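Long-range contacts in Glucanase/chitosanase (Paenibacillus fukuinensis, PDB 4ZY9), which probably hydrolyses glycosidic bonds in chitosan and glucan as a whole enzyme, and is represented here by its first chitosan-binding module, a CBM32 beta-sandwich: residues 29-34 against 48-53; 36-41 against 129-134. The protein carries 1 engineered substitution. One frame throughout, in Å; residues are numbered along the deposited sequence.

Interaction 1: residues 29-34 against 48-53; sequences RAFDGS and QWIYVN
F31 and V52 face each other across a wide backbone gap, their CA atoms 8.1 Å apart, with the loop residues 29-34 lying over one face of the strand 48-53. Side chains do most of the bridging, the F31 ring above all. V52 sits over one face of it, and its CB comes to 3.5 Å from F31 CE1. The branch CG2 of V52 makes a CH-pi contact, 4.1 Å from the centroid of the F31 ring and 22° off its normal. I50 meets the same ring differently. Its CD1 lies at the ring edge, 3.9 Å from F31 CE2. CG1 of I50 is anti to the backbone N (chi1 -179°), which carries the end of the chain out to F31 and A30. A30 adds a looser apolar touch, with its CB 4.2 Å from I50 CD1. Were F31 cut back to an alanine, V52 would probably lose its aromatic cover and I50 the ring edge, opening a gap between loop and strand. Further along the loop, D32 OD1 accepts from S34 N at 3.0 Å and closes an Asx turn. D32 OD2 bonds to T37 OG1, tying this turn to the chain that follows. The contact is buried, with the loop against one sheet and near F133 of the other. F31 also touches A15 of strand 14-17, and its ring meets that of F133 on strand 129-136. I50 packs on M117, an engineered methionine on strand 114-122, next to its own strand in the sheet, and on L130 and F133 of the facing sheet.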
loop_
_atom_site.group_PDB
_atom_site.type_symbol
_atom_site.label_atom_id
_atom_site.label_comp_id
_atom_site.label_asym_id
_atom_site.label_seq_id
_atom_site.Cartn_x
_atom_site.Cartn_y
_atom_site.Cartn_z
ATOM N N ARG A 29 6.152 1.154 8.790
ATOM C CA ARG A 29 5.218 0.768 9.823
ATOM C C ARG A 29 4.009 0.091 9.310
ATOM O O ARG A 29 3.332 -0.641 10.048
ATOM C CB ARG A 29 4.786 1.992 10.646
ATOM C CG ARG A 29 5.888 2.890 11.218
ATOM C CD ARG A 29 6.766 2.136 12.050
ATOM N NE ARG A 29 7.847 2.983 12.565
ATOM C CZ ARG A 29 7.816 3.736 13.670
ATOM N NH1 ARG A 29 6.686 3.891 14.418
ATOM N NH2 ARG A 29 8.978 4.364 14.032
ATOM N N ALA A 30 3.672 0.262 8.017
ATOM C CA ALA A 30 2.541 -0.534 7.433
ATOM C C ALA A 30 2.930 -1.961 7.214
ATOM O O ALA A 30 2.035 -2.818 6.981
ATOM C CB ALA A 30 2.102 0.112 6.158
ATOM N N PHE A 31 4.206 -2.351 7.294
ATOM C CA PHE A 31 4.710 -3.677 6.927
ATOM C C PHE A 31 5.235 -4.450 8.043
ATOM O O PHE A 31 5.925 -5.460 7.839
ATOM C CB PHE A 31 5.693 -3.471 5.751
ATOM C CG PHE A 31 5.018 -2.891 4.562
ATOM C CD1 PHE A 31 4.347 -3.689 3.717
ATOM C CD2 PHE A 31 5.066 -1.551 4.341
ATOM C CE1 PHE A 31 3.705 -3.099 2.649
ATOM C CE2 PHE A 31 4.447 -0.971 3.237
ATOM C CZ PHE A 31 3.732 -1.781 2.424
ATOM N N ASP A 32 5.002 -4.013 9.261
ATOM C CA ASP A 32 5.608 -4.649 10.439
ATOM C C ASP A 32 4.763 -5.720 11.096
ATOM O O ASP A 32 5.156 -6.268 12.097
ATOM C CB ASP A 32 6.041 -3.600 11.449
ATOM C CG ASP A 32 4.876 -2.848 12.136
ATOM O OD1 ASP A 32 3.716 -3.128 11.802
ATOM O OD2 ASP A 32 5.201 -2.045 13.040
ATOM N N GLY A 33 3.635 -6.050 10.534
ATOM C CA GLY A 33 2.868 -7.117 11.050
ATOM C C GLY A 33 2.038 -6.719 12.251
ATOM O O GLY A 33 1.388 -7.630 12.831
ATOM N N SER A 34 1.894 -5.429 12.575
ATOM C CA SER A 34 1.101 -4.962 13.774
ATOM C C SER A 34 0.192 -3.896 13.478
ATOM O O SER A 34 0.537 -2.917 12.723
ATOM C CB SER A 34 2.100 -4.532 14.839
ATOM O OG SER A 34 1.432 -4.082 16.023
ATOM N N GLN A 48 -1.215 10.655 -2.593
ATOM C CA GLN A 48 -0.181 10.026 -1.797
ATOM C C GLN A 48 -0.053 8.593 -2.135
ATOM O O GLN A 48 -1.005 7.992 -2.652
ATOM C CB GLN A 48 -0.412 10.185 -0.290
ATOM C CG GLN A 48 -0.565 11.609 0.140
ATOM C CD GLN A 48 0.697 12.481 0.098
ATOM O OE1 GLN A 48 0.557 13.762 0.112
ATOM N NE2 GLN A 48 1.832 11.924 0.210
ATOM N N TRP A 49 1.018 7.954 -1.858
ATOM C CA TRP A 49 1.269 6.515 -2.234
ATOM C C TRP A 49 2.220 5.877 -1.311
ATOM O O TRP A 49 3.061 6.573 -0.662
ATOM C CB TRP A 49 1.643 6.398 -3.732
ATOM C CG TRP A 49 2.856 7.172 -4.146
ATOM C CD1 TRP A 49 2.843 8.367 -4.818
ATOM C CD2 TRP A 49 4.221 6.884 -3.858
ATOM N NE1 TRP A 49 4.089 8.827 -5.012
ATOM C CE2 TRP A 49 4.999 7.952 -4.490
ATOM C CE3 TRP A 49 4.870 5.860 -3.248
ATOM C CZ2 TRP A 49 6.397 8.006 -4.404
ATOM C CZ3 TRP A 49 6.325 5.971 -3.120
ATOM C CH2 TRP A 49 7.017 6.999 -3.715
ATOM N N ILE A 50 2.210 4.549 -1.278
ATOM C CA ILE A 50 3.151 3.771 -0.560
ATOM C C ILE A 50 3.391 2.509 -1.316
ATOM O O ILE A 50 2.401 1.898 -1.804
ATOM C CB ILE A 50 2.672 3.501 0.891
ATOM C CG1 ILE A 50 3.699 2.676 1.688
ATOM C CG2 ILE A 50 1.281 2.864 0.931
ATOM C CD1 ILE A 50 3.454 2.762 3.143
ATOM N N TYR A 51 4.609 2.044 -1.449
ATOM C CA TYR A 51 4.891 0.774 -2.048
ATOM C C TYR A 51 5.851 -0.019 -1.220
ATOM O O TYR A 51 6.596 0.528 -0.352
ATOM C CB TYR A 51 5.405 0.808 -3.532
ATOM C CG TYR A 51 6.754 1.411 -3.780
ATOM C CD1 TYR A 51 7.933 0.731 -3.521
ATOM C CD2 TYR A 51 6.880 2.638 -4.340
ATOM C CE1 TYR A 51 9.170 1.287 -3.849
ATOM C CE2 TYR A 51 8.139 3.193 -4.672
ATOM C CZ TYR A 51 9.215 2.476 -4.398
ATOM O OH TYR A 51 10.466 3.032 -4.745
ATOM N N VAL A 52 5.867 -1.330 -1.407
ATOM C CA VAL A 52 6.777 -2.297 -0.801
ATOM C C VAL A 52 7.613 -2.943 -1.852
ATOM O O VAL A 52 7.145 -3.263 -2.920
ATOM C CB VAL A 52 6.030 -3.311 0.080
ATOM C CG1 VAL A 52 5.043 -4.132 -0.680
ATOM C CG2 VAL A 52 6.984 -4.136 0.892
ATOM N N ASN A 53 8.918 -3.169 -1.504
ATOM C CA ASN A 53 9.863 -3.948 -2.300
ATOM C C ASN A 53 9.846 -5.330 -1.760
ATOM O O ASN A 53 10.341 -5.553 -0.615
ATOM C CB ASN A 53 11.233 -3.258 -2.171
ATOM C CG ASN A 53 12.306 -3.977 -2.970
ATOM O OD1 ASN A 53 12.158 -5.100 -3.359
ATOM N ND2 ASN A 53 13.443 -3.310 -3.151
#

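Interaction 2: residues 36-41 against 129-134; sequences TTRWAS and SLWEFE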
loop_
_atom_site.group_PDB
_atom_site.type_symbol
_atom_site.label_atom_id
_atom_site.label_comp_id
_atom_site.label_asym_id
_atom_site.label_seq_id
_atom_site.Cartn_x
_atom_site.Cartn_y
_atom_site.Cartn_z
ATOM N N THR A 36 -0.565 -1.819 15.808
ATOM C CA THR A 36 -0.247 -0.825 16.792
ATOM C C THR A 36 0.602 0.280 16.268
ATOM O O THR A 36 0.905 1.278 17.001
ATOM C CB THR A 36 0.543 -1.425 17.993
ATOM O OG1 THR A 36 1.816 -1.964 17.612
ATOM C CG2 THR A 36 -0.336 -2.599 18.620
ATOM N N THR A 37 0.964 0.244 14.987
ATOM C CA THR A 37 1.852 1.212 14.321
ATOM C C THR A 37 1.262 1.418 12.916
ATOM O O THR A 37 0.560 0.537 12.380
ATOM C CB THR A 37 3.251 0.635 14.141
ATOM O OG1 THR A 37 3.118 -0.576 13.303
ATOM C CG2 THR A 37 3.943 0.386 15.379
ATOM N N ARG A 38 1.486 2.584 12.358
ATOM C CA ARG A 38 0.972 2.876 10.993
ATOM C C ARG A 38 1.883 3.822 10.250
ATOM O O ARG A 38 2.559 4.671 10.862
ATOM C CB ARG A 38 -0.435 3.498 11.143
ATOM C CG ARG A 38 -0.547 4.813 11.963
ATOM C CD ARG A 38 -1.963 5.128 12.206
ATOM N NE ARG A 38 -2.052 6.261 13.136
ATOM C CZ ARG A 38 -2.161 7.538 12.804
ATOM N NH1 ARG A 38 -2.351 7.902 11.528
ATOM N NH2 ARG A 38 -2.217 8.470 13.740
ATOM N N TRP A 39 1.904 3.649 8.929
ATOM C CA TRP A 39 2.312 4.746 8.052
ATOM C C TRP A 39 1.226 5.794 8.078
ATOM O O TRP A 39 0.027 5.464 8.034
ATOM C CB TRP A 39 2.467 4.222 6.621
ATOM C CG TRP A 39 2.572 5.289 5.625
ATOM C CD1 TRP A 39 3.646 6.245 5.524
ATOM C CD2 TRP A 39 1.669 5.605 4.560
ATOM N NE1 TRP A 39 3.389 7.072 4.487
ATOM C CE2 TRP A 39 2.209 6.729 3.846
ATOM C CE3 TRP A 39 0.451 5.068 4.102
ATOM C CZ2 TRP A 39 1.645 7.245 2.696
ATOM C CZ3 TRP A 39 -0.132 5.603 3.020
ATOM C CH2 TRP A 39 0.447 6.684 2.309
ATOM N N ALA A 40 1.622 7.054 8.048
ATOM C CA ALA A 40 0.654 8.165 7.790
ATOM C C ALA A 40 1.400 9.131 6.870
ATOM O O ALA A 40 2.588 9.467 7.156
ATOM C CB ALA A 40 0.247 8.845 9.083
ATOM N N SER A 41 0.752 9.596 5.844
ATOM C CA SER A 41 1.356 10.553 4.894
ATOM C C SER A 41 1.270 11.951 5.469
ATOM O O SER A 41 0.596 12.234 6.462
ATOM C CB SER A 41 0.487 10.519 3.577
ATOM O OG SER A 41 -0.741 11.119 3.696
ATOM N N SER A 129 -3.519 6.898 5.732
ATOM C CA SER A 129 -2.791 6.147 6.771
ATOM C C SER A 129 -3.247 4.697 6.864
ATOM O O SER A 129 -4.433 4.389 6.799
ATOM C CB SER A 129 -3.023 6.828 8.113
ATOM O OG SER A 129 -2.343 6.202 9.137
ATOM N N LEU A 130 -2.244 3.808 6.914
ATOM C CA LEU A 130 -2.388 2.368 6.911
ATOM C C LEU A 130 -1.715 1.764 8.121
ATOM O O LEU A 130 -0.484 1.930 8.258
ATOM C CB LEU A 130 -1.813 1.748 5.675
ATOM C CG LEU A 130 -2.588 1.951 4.388
ATOM C CD1 LEU A 130 -1.757 1.751 3.163
ATOM C CD2 LEU A 130 -3.862 1.085 4.351
ATOM N N TRP A 131 -2.453 0.994 8.943
ATOM C CA TRP A 131 -1.872 0.139 9.922
ATOM C C TRP A 131 -1.050 -0.963 9.328
ATOM O O TRP A 131 0.023 -1.319 9.842
ATOM C CB TRP A 131 -2.985 -0.473 10.877
ATOM C CG TRP A 131 -3.882 0.475 11.567
ATOM C CD1 TRP A 131 -5.180 0.627 11.280
ATOM C CD2 TRP A 131 -3.573 1.318 12.719
ATOM N NE1 TRP A 131 -5.717 1.542 12.157
ATOM C CE2 TRP A 131 -4.734 2.027 12.996
ATOM C CE3 TRP A 131 -2.413 1.585 13.458
ATOM C CZ2 TRP A 131 -4.789 2.900 14.099
ATOM C CZ3 TRP A 131 -2.520 2.499 14.487
ATOM C CH2 TRP A 131 -3.678 3.173 14.728
ATOM N N GLU A 132 -1.647 -1.614 8.319
ATOM C CA GLU A 132 -1.105 -2.785 7.777
ATOM C C GLU A 132 -1.364 -2.843 6.245
ATOM O O GLU A 132 -2.443 -2.462 5.786
ATOM C CB GLU A 132 -1.615 -4.082 8.397
ATOM C CG GLU A 132 -1.403 -4.127 9.892
ATOM C CD GLU A 132 -2.129 -5.302 10.605
ATOM O OE1 GLU A 132 -3.348 -5.219 10.716
ATOM O OE2 GLU A 132 -1.462 -6.247 10.958
ATOM N N PHE A 133 -0.395 -3.338 5.488
ATOM C CA PHE A 133 -0.505 -3.582 4.029
ATOM C C PHE A 133 0.167 -4.916 3.797
ATOM O O PHE A 133 1.386 -5.023 4.054
ATOM C CB PHE A 133 0.240 -2.402 3.358
ATOM C CG PHE A 133 0.219 -2.311 1.882
ATOM C CD1 PHE A 133 0.112 -3.422 1.002
ATOM C CD2 PHE A 133 0.498 -1.075 1.250
ATOM C CE1 PHE A 133 0.250 -3.279 -0.381
ATOM C CE2 PHE A 133 0.668 -0.984 -0.121
ATOM C CZ PHE A 133 0.513 -2.068 -0.941
ATOM N N GLU A 134 -0.641 -5.890 3.425
ATOM C CA GLU A 134 -0.152 -7.287 3.226
ATOM C C GLU A 134 -0.268 -7.619 1.766
ATOM O O GLU A 134 -1.189 -7.167 1.122
ATOM C CB GLU A 134 -0.975 -8.215 4.067
ATOM C CG GLU A 134 -0.993 -7.869 5.574
ATOM C CD GLU A 134 -1.999 -8.568 6.444
ATOM O OE1 GLU A 134 -2.748 -9.379 5.942
ATOM O OE2 GLU A 134 -2.084 -8.205 7.679
#
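R38 CG lies between its own backbone N and carbonyl carbon (chi1 59°), and from there the chain runs extended to NE, over W131 and on to S129. R38 CD rests over one face of the W131 six-membered ring, 3.7 Å from its centroid, a CH-pi contact. The guanidinium is turned well away from the indole plane, and its cation-pi attraction to W131 is weak at most. Instead, R38 NH1 gives a nearly straight bond to S129 OG at 2.9 Å (165°), with the oxygen in the guanidinium plane. S129 OG in turn donates to W39 O at 2.7 Å. W39 O also accepts from L130 N at 3.0 Å, so two donors grip it. The return bond from W39 N to L130 O is weak. W39 and L130 form an antiparallel hydrogen-bonded pair, and W39 CE3 touches L130 CD1 at 4.1 Å on the face turned to I50. The indole of W39 also bonds through NE1 to S19 O. The strand bends at W131, where W131 and E132 stand opposite the single residue N66 of strand 57-67, a classic beta bulge. The short strand 39-40 pairs with strand 129-136 at the margin of one sheet of the CBM32 beta-sandwich.

Overall arrangement
Interaction 1 belongs to the core and is apolar: a phenylalanine ring and aliphatic branches fill the space between loop and strand. Interaction 2 is partly buried and mixed. Backbone pairing and a serine hydroxyl bonded to both R38 and W39 O hold its inner part, while an arginine lies over a tryptophan nearer the surface. The two centres are about 6 Å apart, and the segments alternate along the chain. They also touch directly: A30 O and F133 N are 2.9 Å apart, a probable hydrogen bond. Strands 48-54 and 129-136 belong to different sheets of the sandwich. Interaction 2 ties strand 39-40 into its own sheet; the loop of interaction 1 touches both sheets, through V52 and F133.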